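Long-range contact in multicopper oxidase (Pseudomonas thermotolerans, PDB 6VOW), which probably couples the one-electron oxidation of phenolic or similar substrates to the reduction of dioxygen to water, as laccases do: residues A[214-225]-A[263-274]. Residues are numbered along the deposited sequence; the frame is centred on the assembly and turned at random.
Sequences PAGQVVRLRLFN and GPGMRIDLAVRV
Arg220 and Asp269 meet on one face of an antiparallel strand pair, 218-225 against 267-273, in the middle of a six-stranded sheet of the second cupredoxin-like domain of this multicopper oxidase. Arg220 extends outward from the sheet, CG anti to the backbone N (chi1 174°) and the chain stretched to NE, which brings NE and NH2 to the carboxylate. It grips Asp269 side-on: NE lies 3.0 Å from Asp269 OD1 while NH2 bonds to OD2. Both oxygens sit near the guanidinium plane but are met from above the carboxylate, the two planes being 70° apart. A water joins OD2 to NH2, its bond to the latter weak. Arg222 lies alongside Asp269, its NH1 a long 3.8 Å from OD1, which lies well out of the guanidinium plane, so no N-H is aimed at it and only charge acts. NH2 of Arg222 sits over one face of the Arg220 guanidinium, offset toward its rim. Asp269, Glu157 (paired with Arg220) and Glu166 (with Arg222) probably offset the crowded positive charge; Asn132 hydrogen-bonds to Asp269 OD1 and Arg222 NH1. A leucine in place of Arg220 would remove the NE and NH2 bonds and is likely to leave Asp269 with just the long Arg222 pairing across these strands, and Glu157 without this salt bridge. The other face is apolar. Leu223 and Ile268 run side by side, tightly packed, with CB of Leu223 3.5 Å from CG1 of Ile268. Leu221 CD1 meets Val272 CG2 at 3.6 Å, and strand 165-174 adds Leu167 and Leu169. At the turn 214-217, Arg273, bent at chi2 and chi3, lays its guanidinium centrally over Val218 CG2, while in-plane NH1 donates a nearly straight 2.7 Å bond to Gly216 O.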
loop_
_atom_site.group_PDB
_atom_site.type_symbol
_atom_site.label_atom_id
_atom_site.label_comp_id
_atom_site.label_asym_id
_atom_site.label_seq_id
_atom_site.Cartn_x
_atom_site.Cartn_y
_atom_site.Cartn_z
ATOM N N PRO A 214 -20.307 10.225 12.565
ATOM C CA PRO A 214 -21.049 11.283 13.282
ATOM C C PRO A 214 -21.216 12.608 12.527
ATOM O O PRO A 214 -20.218 13.165 12.018
ATOM C CB PRO A 214 -20.219 11.507 14.542
ATOM C CG PRO A 214 -18.862 11.042 14.228
ATOM C CD PRO A 214 -18.981 9.984 13.164
ATOM N N ALA A 215 -22.460 13.107 12.486
ATOM C CA ALA A 215 -22.796 14.304 11.691
ATOM C C ALA A 215 -22.053 15.540 12.116
ATOM O O ALA A 215 -21.759 15.724 13.243
ATOM C CB ALA A 215 -24.274 14.604 11.739
ATOM N N GLY A 216 -21.744 16.387 11.173
ATOM C CA GLY A 216 -21.109 17.587 11.458
ATOM C C GLY A 216 -19.634 17.379 11.680
ATOM O O GLY A 216 -18.879 18.334 11.517
ATOM N N GLN A 217 -19.176 16.165 11.982
ATOM C CA GLN A 217 -17.781 16.025 12.468
ATOM C C GLN A 217 -16.787 15.926 11.278
ATOM O O GLN A 217 -17.202 15.566 10.163
ATOM C CB GLN A 217 -17.738 14.822 13.413
ATOM C CG GLN A 217 -16.823 14.956 14.623
ATOM C CD GLN A 217 -17.464 15.507 15.836
ATOM O OE1 GLN A 217 -17.367 14.936 16.941
ATOM N NE2 GLN A 217 -18.122 16.621 15.664
ATOM N N VAL A 218 -15.506 16.275 11.444
ATOM C CA VAL A 218 -14.496 15.923 10.421
ATOM C C VAL A 218 -13.847 14.557 10.738
ATOM O O VAL A 218 -13.357 14.312 11.811
ATOM C CB VAL A 218 -13.433 17.032 10.239
ATOM C CG1 VAL A 218 -12.264 16.596 9.390
ATOM C CG2 VAL A 218 -14.046 18.256 9.575
ATOM N N VAL A 219 -13.874 13.642 9.768
ATOM C CA VAL A 219 -13.466 12.298 10.008
ATOM C C VAL A 219 -12.326 12.020 9.113
ATOM O O VAL A 219 -12.381 12.344 8.000
ATOM C CB VAL A 219 -14.549 11.273 9.711
ATOM C CG1 VAL A 219 -13.949 9.884 9.875
ATOM C CG2 VAL A 219 -15.764 11.487 10.635
ATOM N N ARG A 220 -11.289 11.419 9.638
ATOM C CA ARG A 220 -10.136 10.984 8.859
ATOM C C ARG A 220 -10.391 9.568 8.398
ATOM O O ARG A 220 -10.426 8.630 9.218
ATOM C CB ARG A 220 -8.979 10.949 9.781
ATOM C CG ARG A 220 -7.743 10.398 9.172
ATOM C CD ARG A 220 -6.729 10.337 10.263
ATOM N NE ARG A 220 -5.391 10.261 9.729
ATOM C CZ ARG A 220 -4.324 10.520 10.458
ATOM N NH1 ARG A 220 -4.484 10.924 11.728
ATOM N NH2 ARG A 220 -3.100 10.419 9.922
ATOM N N LEU A 221 -10.598 9.420 7.103
ATOM C CA LEU A 221 -10.825 8.115 6.491
ATOM C C LEU A 221 -9.498 7.667 6.011
ATOM O O LEU A 221 -8.846 8.322 5.173
ATOM C CB LEU A 221 -11.764 8.220 5.264
ATOM C CG LEU A 221 -13.151 8.764 5.450
ATOM C CD1 LEU A 221 -13.887 8.688 4.121
ATOM C CD2 LEU A 221 -13.815 7.923 6.491
ATOM N N ARG A 222 -9.068 6.586 6.573
ATOM C CA ARG A 222 -7.765 6.020 6.201
ATOM C C ARG A 222 -8.093 5.004 5.121
ATOM O O ARG A 222 -8.795 4.049 5.400
ATOM C CB ARG A 222 -7.139 5.300 7.421
ATOM C CG ARG A 222 -6.876 6.227 8.584
ATOM C CD ARG A 222 -6.405 5.425 9.775
ATOM N NE ARG A 222 -6.041 6.242 10.965
ATOM C CZ ARG A 222 -4.906 6.911 11.126
ATOM N NH1 ARG A 222 -4.029 6.989 10.210
ATOM N NH2 ARG A 222 -4.662 7.584 12.263
ATOM N N LEU A 223 -7.598 5.228 3.905
ATOM C CA LEU A 223 -8.004 4.399 2.732
ATOM C C LEU A 223 -6.804 3.637 2.320
ATOM O O LEU A 223 -5.762 4.232 1.984
ATOM C CB LEU A 223 -8.435 5.299 1.616
ATOM C CG LEU A 223 -9.867 5.781 1.912
ATOM C CD1 LEU A 223 -10.127 7.160 1.335
ATOM C CD2 LEU A 223 -10.813 4.801 1.281
ATOM N N PHE A 224 -6.932 2.326 2.395
ATOM C CA PHE A 224 -5.868 1.406 2.041
ATOM C C PHE A 224 -6.293 0.569 0.839
ATOM O O PHE A 224 -7.343 -0.088 0.847
ATOM C CB PHE A 224 -5.561 0.423 3.180
ATOM C CG PHE A 224 -5.309 1.048 4.512
ATOM C CD1 PHE A 224 -6.345 1.422 5.317
ATOM C CD2 PHE A 224 -4.027 1.209 4.975
ATOM C CE1 PHE A 224 -6.070 1.928 6.588
ATOM C CE2 PHE A 224 -3.752 1.790 6.189
ATOM C CZ PHE A 224 -4.792 2.088 7.030
ATOM N N ASN A 225 -5.469 0.578 -0.183
ATOM C CA ASN A 225 -5.758 -0.293 -1.318
ATOM C C ASN A 225 -4.949 -1.562 -1.086
ATOM O O ASN A 225 -3.709 -1.592 -1.282
ATOM C CB ASN A 225 -5.425 0.398 -2.650
ATOM C CG ASN A 225 -5.645 -0.543 -3.852
ATOM O OD1 ASN A 225 -5.685 -1.773 -3.707
ATOM N ND2 ASN A 225 -5.794 0.047 -5.043
ATOM N N GLY A 263 -3.969 3.554 -6.561
ATOM C CA GLY A 263 -3.359 2.321 -7.013
ATOM C C GLY A 263 -3.122 1.252 -5.967
ATOM O O GLY A 263 -3.173 1.504 -4.782
ATOM N N PRO A 264 -2.816 0.039 -6.420
ATOM C CA PRO A 264 -2.548 -1.044 -5.445
ATOM C C PRO A 264 -1.401 -0.658 -4.529
ATOM O O PRO A 264 -0.343 -0.064 -4.980
ATOM C CB PRO A 264 -2.234 -2.246 -6.319
ATOM C CG PRO A 264 -2.754 -1.902 -7.701
ATOM C CD PRO A 264 -2.688 -0.423 -7.825
ATOM N N GLY A 265 -1.653 -0.860 -3.239
ATOM C CA GLY A 265 -0.652 -0.504 -2.238
ATOM C C GLY A 265 -0.514 0.960 -1.889
ATOM O O GLY A 265 0.375 1.344 -1.114
ATOM N N MET A 266 -1.408 1.784 -2.420
ATOM C CA MET A 266 -1.486 3.161 -2.046
ATOM C C MET A 266 -2.491 3.401 -0.975
ATOM O O MET A 266 -3.442 2.687 -0.782
ATOM C CB MET A 266 -1.807 4.035 -3.265
ATOM C CG MET A 266 -0.660 3.996 -4.276
ATOM S SD MET A 266 -1.143 4.827 -5.798
ATOM C CE MET A 266 -0.907 6.543 -5.466
ATOM N N ARG A 267 -2.264 4.475 -0.270
ATOM C CA ARG A 267 -3.157 4.851 0.814
ATOM C C ARG A 267 -3.332 6.336 0.802
ATOM O O ARG A 267 -2.500 7.083 0.308
ATOM C CB ARG A 267 -2.483 4.455 2.136
ATOM C CG ARG A 267 -2.171 2.999 2.320
ATOM C CD ARG A 267 -0.792 2.620 1.841
ATOM N NE ARG A 267 0.349 3.260 2.544
ATOM C CZ ARG A 267 1.528 3.445 1.972
ATOM N NH1 ARG A 267 1.716 3.140 0.692
ATOM N NH2 ARG A 267 2.500 4.016 2.635
ATOM N N ILE A 268 -4.390 6.777 1.431
ATOM C CA ILE A 268 -4.612 8.182 1.644
ATOM C C ILE A 268 -5.307 8.351 2.967
ATOM O O ILE A 268 -6.041 7.476 3.448
ATOM C CB ILE A 268 -5.542 8.840 0.549
ATOM C CG1 ILE A 268 -6.948 8.186 0.404
ATOM C CG2 ILE A 268 -4.854 8.808 -0.786
ATOM C CD1 ILE A 268 -7.772 8.890 -0.647
ATOM N N ASP A 269 -5.131 9.533 3.508
ATOM C CA ASP A 269 -6.031 10.000 4.577
ATOM C C ASP A 269 -6.877 11.022 3.894
ATOM O O ASP A 269 -6.354 11.989 3.322
ATOM C CB ASP A 269 -5.282 10.723 5.642
ATOM C CG ASP A 269 -4.555 9.796 6.590
ATOM O OD1 ASP A 269 -5.177 8.851 7.106
ATOM O OD2 ASP A 269 -3.361 10.061 6.853
ATOM N N LEU A 270 -8.170 10.807 3.999
ATOM C CA LEU A 270 -9.142 11.548 3.320
ATOM C C LEU A 270 -9.972 12.094 4.460
ATOM O O LEU A 270 -10.650 11.310 5.145
ATOM C CB LEU A 270 -9.927 10.617 2.356
ATOM C CG LEU A 270 -11.054 11.344 1.614
ATOM C CD1 LEU A 270 -10.595 12.650 1.008
ATOM C CD2 LEU A 270 -11.724 10.533 0.559
ATOM N N ALA A 271 -9.836 13.380 4.751
ATOM C CA ALA A 271 -10.726 13.995 5.772
ATOM C C ALA A 271 -11.994 14.458 5.161
ATOM O O ALA A 271 -11.965 15.250 4.175
ATOM C CB ALA A 271 -10.091 15.158 6.426
ATOM N N VAL A 272 -13.106 14.030 5.769
ATOM C CA VAL A 272 -14.414 14.242 5.203
ATOM C C VAL A 272 -15.266 15.025 6.229
ATOM O O VAL A 272 -15.359 14.634 7.398
ATOM C CB VAL A 272 -15.086 12.880 4.915
ATOM C CG1 VAL A 272 -16.544 13.030 4.483
ATOM C CG2 VAL A 272 -14.343 12.197 3.780
ATOM N N ARG A 273 -15.897 16.099 5.789
ATOM C CA ARG A 273 -16.945 16.700 6.601
ATOM C C ARG A 273 -18.160 15.890 6.396
ATOM O O ARG A 273 -18.696 15.807 5.280
ATOM C CB ARG A 273 -17.246 18.110 6.227
ATOM C CG ARG A 273 -18.458 18.719 7.051
ATOM C CD ARG A 273 -18.062 18.927 8.467
ATOM N NE ARG A 273 -17.006 19.923 8.519
ATOM C CZ ARG A 273 -16.524 20.479 9.633
ATOM N NH1 ARG A 273 -16.982 20.186 10.887
ATOM N NH2 ARG A 273 -15.546 21.355 9.482
ATOM N N VAL A 274 -18.596 15.278 7.487
ATOM C CA VAL A 274 -19.751 14.443 7.465
ATOM C C VAL A 274 -20.949 15.386 7.447
ATOM O O VAL A 274 -21.074 16.280 8.297
ATOM C CB VAL A 274 -19.794 13.531 8.690
ATOM C CG1 VAL A 274 -21.031 12.671 8.681
ATOM C CG2 VAL A 274 -18.574 12.640 8.758
HETATM O O HOH W 1 -1.048 10.461 8.092
#